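Local coordinates for protein Apc35852 (Geobacillus stearothermophilus, PDB 1U9C) that is of unknown function but belongs to the DJ-1/PfpI family, whose members include Parkinson's disease-linked DJ-1 and cysteine protease-like enzymes, at residues G25-E30 with P59-E64. Residues are numbered along the deposited sequence; the frame is centred on the assembly and turned at random.
Sequences GLWLEE and PRSINE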
ATOM      1  N   GLY A  25      -6.746   8.604   7.662  1.00 20.30           N
ATOM      2  CA  GLY A  25      -5.365   8.900   7.209  1.00 20.58           C
ATOM      3  C   GLY A  25      -4.631   7.596   6.960  1.00 19.28           C
ATOM      4  O   GLY A  25      -5.233   6.632   6.645  1.00 19.75           O
ATOM      5  N   LEU A  26      -3.314   7.656   7.068  1.00 19.61           N
ATOM      6  CA  LEU A  26      -2.444   6.478   6.971  1.00 19.45           C
ATOM      7  C   LEU A  26      -2.576   5.638   8.204  1.00 19.54           C
ATOM      8  O   LEU A  26      -2.638   6.145   9.336  1.00 20.07           O
ATOM      9  CB  LEU A  26      -1.002   6.972   6.877  1.00 19.39           C
ATOM     10  CG  LEU A  26       0.082   5.929   7.139  1.00 19.75           C
ATOM     11  CD1 LEU A  26       0.143   4.831   6.124  1.00 20.20           C
ATOM     12  CD2 LEU A  26       1.423   6.671   7.226  1.00 20.42           C
ATOM     13  N   TRP A  27      -2.660   4.316   8.031  1.00 20.13           N
ATOM     14  CA  TRP A  27      -2.596   3.410   9.155  1.00 20.51           C
ATOM     15  C   TRP A  27      -1.121   3.219   9.529  1.00 19.63           C
ATOM     16  O   TRP A  27      -0.392   2.546   8.808  1.00 20.08           O
ATOM     17  CB  TRP A  27      -3.218   2.032   8.844  1.00 21.23           C
ATOM     18  CG  TRP A  27      -3.497   1.278  10.065  1.00 21.79           C
ATOM     19  CD1 TRP A  27      -2.631   0.454  10.749  1.00 22.49           C
ATOM     20  CD2 TRP A  27      -4.678   1.356  10.852  1.00 21.87           C
ATOM     21  NE1 TRP A  27      -3.239  -0.009  11.903  1.00 23.44           N
ATOM     22  CE2 TRP A  27      -4.482   0.549  11.978  1.00 22.66           C
ATOM     23  CE3 TRP A  27      -5.892   2.035  10.700  1.00 23.05           C
ATOM     24  CZ2 TRP A  27      -5.457   0.403  12.944  1.00 24.25           C
ATOM     25  CZ3 TRP A  27      -6.854   1.884  11.676  1.00 25.36           C
ATOM     26  CH2 TRP A  27      -6.637   1.097  12.750  1.00 24.48           C
ATOM     27  N   LEU A  28      -0.710   3.832  10.614  1.00 19.42           N
ATOM     28  CA  LEU A  28       0.704   3.983  10.941  1.00 19.31           C
ATOM     29  C   LEU A  28       1.524   2.709  10.814  1.00 20.54           C
ATOM     30  O   LEU A  28       2.582   2.699  10.146  1.00 20.43           O
ATOM     31  CB  LEU A  28       0.857   4.656  12.306  1.00 21.37           C
ATOM     32  CG  LEU A  28       2.304   4.815  12.741  1.00 20.94           C
ATOM     33  CD1 LEU A  28       3.172   5.648  11.795  1.00 22.75           C
ATOM     34  CD2 LEU A  28       2.280   5.422  14.144  1.00 21.85           C
ATOM     35  N   GLU A  29       1.081   1.607  11.394  1.00 20.51           N
ATOM     36  CA  GLU A  29       1.891   0.409  11.427  1.00 20.27           C
ATOM     37  C   GLU A  29       2.225  -0.065  10.028  1.00 20.22           C
ATOM     38  O   GLU A  29       3.255  -0.722   9.807  1.00 21.04           O
ATOM     39  CB  GLU A  29       1.146  -0.725  12.212  1.00 21.46           C
ATOM     40  CG  GLU A  29       1.817  -2.091  12.171  1.00 24.71           C
ATOM     41  CD  GLU A  29       1.095  -3.182  12.901  1.00 27.48           C
ATOM     42  OE1 GLU A  29      -0.090  -3.030  13.282  1.00 33.14           O
ATOM     43  OE2 GLU A  29       1.768  -4.236  13.037  1.00 32.62           O
ATOM     44  N   GLU A  30       1.299   0.106   9.109  1.00 19.80           N
ATOM     45  CA  GLU A  30       1.466  -0.380   7.746  1.00 19.93           C
ATOM     46  C   GLU A  30       2.582   0.296   6.980  1.00 19.78           C
ATOM     47  O   GLU A  30       3.064  -0.248   5.993  1.00 20.42           O
ATOM     48  CB  GLU A  30       0.153  -0.306   6.999  1.00 20.84           C
ATOM     49  CG  GLU A  30      -0.895  -1.275   7.567  1.00 20.78           C
ATOM     50  CD  GLU A  30      -2.250  -1.104   7.032  1.00 24.34           C
ATOM     51  OE1 GLU A  30      -2.473  -0.398   6.096  1.00 24.35           O
ATOM     52  OE2 GLU A  30      -3.149  -1.754   7.683  1.00 25.38           O
ATOM     53  N   PRO A  59      -6.623   8.096  13.302  1.00 23.95           N
ATOM     54  CA  PRO A  59      -6.574   8.151  14.745  1.00 24.29           C
ATOM     55  C   PRO A  59      -6.673   6.820  15.419  1.00 24.01           C
ATOM     56  O   PRO A  59      -6.154   6.689  16.523  1.00 25.67           O
ATOM     57  CB  PRO A  59      -7.760   9.040  15.102  1.00 24.38           C
ATOM     58  CG  PRO A  59      -8.380   9.480  13.889  1.00 28.27           C
ATOM     59  CD  PRO A  59      -7.733   8.890  12.755  1.00 24.08           C
ATOM     60  N   ARG A  60      -7.262   5.816  14.802  1.00 23.05           N
ATOM     61  CA  ARG A  60      -7.322   4.507  15.443  1.00 22.38           C
ATOM     62  C   ARG A  60      -5.974   3.771  15.391  1.00 22.51           C
ATOM     63  O   ARG A  60      -5.810   2.705  15.960  1.00 22.74           O
ATOM     64  CB  ARG A  60      -8.443   3.647  14.804  1.00 23.96           C
ATOM     65  CG  ARG A  60      -9.845   4.176  15.104  1.00 25.49           C
ATOM     66  CD  ARG A  60     -10.274   3.925  16.539  1.00 28.18           C
ATOM     67  NE  ARG A  60     -10.263   2.515  16.961  1.00 28.57           N
ATOM     68  CZ  ARG A  60     -11.238   1.629  16.729  1.00 30.13           C
ATOM     69  NH1 ARG A  60     -12.362   1.981  16.104  1.00 31.50           N
ATOM     70  NH2 ARG A  60     -11.097   0.385  17.145  1.00 29.73           N
ATOM     71  N   SER A  61      -4.989   4.350  14.690  1.00 20.82           N
ATOM     72  CA  SER A  61      -3.723   3.668  14.437  1.00 21.09           C
ATOM     73  C   SER A  61      -2.524   4.245  15.211  1.00 18.30           C
ATOM     74  O   SER A  61      -1.415   3.731  15.103  1.00 20.67           O
ATOM     75  CB  SER A  61      -3.332   3.739  12.940  1.00 20.40           C
ATOM     76  OG  SER A  61      -2.778   5.002  12.536  1.00 21.13           O
ATOM     77  N   ILE A  62      -2.739   5.233  16.042  1.00 19.95           N
ATOM     78  CA  ILE A  62      -1.669   5.945  16.724  1.00 18.99           C
ATOM     79  C   ILE A  62      -1.543   5.651  18.197  1.00 20.26           C
ATOM     80  O   ILE A  62      -0.753   6.249  18.889  1.00 20.56           O
ATOM     81  CB  ILE A  62      -1.876   7.471  16.576  1.00 20.80           C
ATOM     82  CG1 ILE A  62      -3.160   7.979  17.232  1.00 22.34           C
ATOM     83  CG2 ILE A  62      -1.756   7.895  15.078  1.00 23.59           C
ATOM     84  CD1 ILE A  62      -3.233   9.496  17.399  1.00 24.78           C
ATOM     85  N   ASN A  63      -2.283   4.666  18.717  1.00 18.05           N
ATOM     86  CA  ASN A  63      -2.357   4.475  20.150  1.00 18.22           C
ATOM     87  C   ASN A  63      -1.351   3.533  20.777  1.00 16.40           C
ATOM     88  O   ASN A  63      -1.291   3.490  21.957  1.00 17.01           O
ATOM     89  CB  ASN A  63      -3.749   4.004  20.583  1.00 17.95           C
ATOM     90  CG  ASN A  63      -4.796   5.041  20.450  1.00 21.11           C
ATOM     91  OD1 ASN A  63      -4.521   6.240  20.386  1.00 20.82           O
ATOM     92  ND2 ASN A  63      -6.025   4.610  20.655  1.00 26.55           N
ATOM     93  N   GLU A  64      -0.701   2.748  19.927  1.00 17.02           N
ATOM     94  CA  GLU A  64       0.268   1.742  20.392  1.00 17.87           C
ATOM     95  C   GLU A  64       1.577   1.751  19.646  1.00 20.04           C
ATOM     96  O   GLU A  64       2.053   0.757  19.131  1.00 21.95           O
ATOM     97  CB  GLU A  64      -0.376   0.334  20.360  1.00 17.06           C
ATOM     98  CG  GLU A  64      -1.626   0.148  21.176  1.00 17.82           C
ATOM     99  CD  GLU A  64      -1.414   0.459  22.621  1.00 17.13           C
ATOM    100  OE1 GLU A  64      -0.251   0.419  23.125  1.00 16.81           O
ATOM    101  OE2 GLU A  64      -2.363   0.708  23.413  1.00 15.73           O
TER
HETATM  102  O   HOH W   1      -0.705   1.573  13.633  1.00 21.03           O
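Trp-27 and Ser-61 bring the two backbones together, their CA atoms 5.4 Å apart, where the segment leading into helix 28-40 meets the loop that follows strand 44-49 in this DJ-1/PfpI-family fold. The contact packs loop 59-64 against the segment that leads to Glu-30, whose carboxylate comes close to the oxidised cysteine, a 3-sulfinoalanine, at position 129. No strand pairing joins the segments. Instead, the amide N of Leu-28 donates to Ser-61 OG at 3.1 Å, almost perfectly straight at 179°; a chi1 of 78°, with OG between backbone N and carbonyl carbon, carries the hydroxyl to this amide. At the next residue a water bridges the backbones, accepting from Glu-29 N and donating to Ser-61 O at 2.7 Å. Ser-61 thus takes the Leu-28 amide directly and the Glu-29 amide through the water. Ser-61 OG also hydrogen-bonds to the carbonyl O of Asp-58, so the hydroxyl ties the loop to itself as well. The CB of Ser-61 lies over one face of the indole, 3.5 Å from the centroid of the five-membered ring and 16° off its normal, a CH-pi contact. Further out, CB and O of Arg-60 meet the six-membered ring, while the guanidinium leads away. Cutting Trp-27 back to an alanine is likely to strip the aromatic cover from Ser-61 CB and open a gap beside Arg-60. At the outer end of the indole, CH2 of Trp-27 rests 3.7 Å from CB of Arg-60.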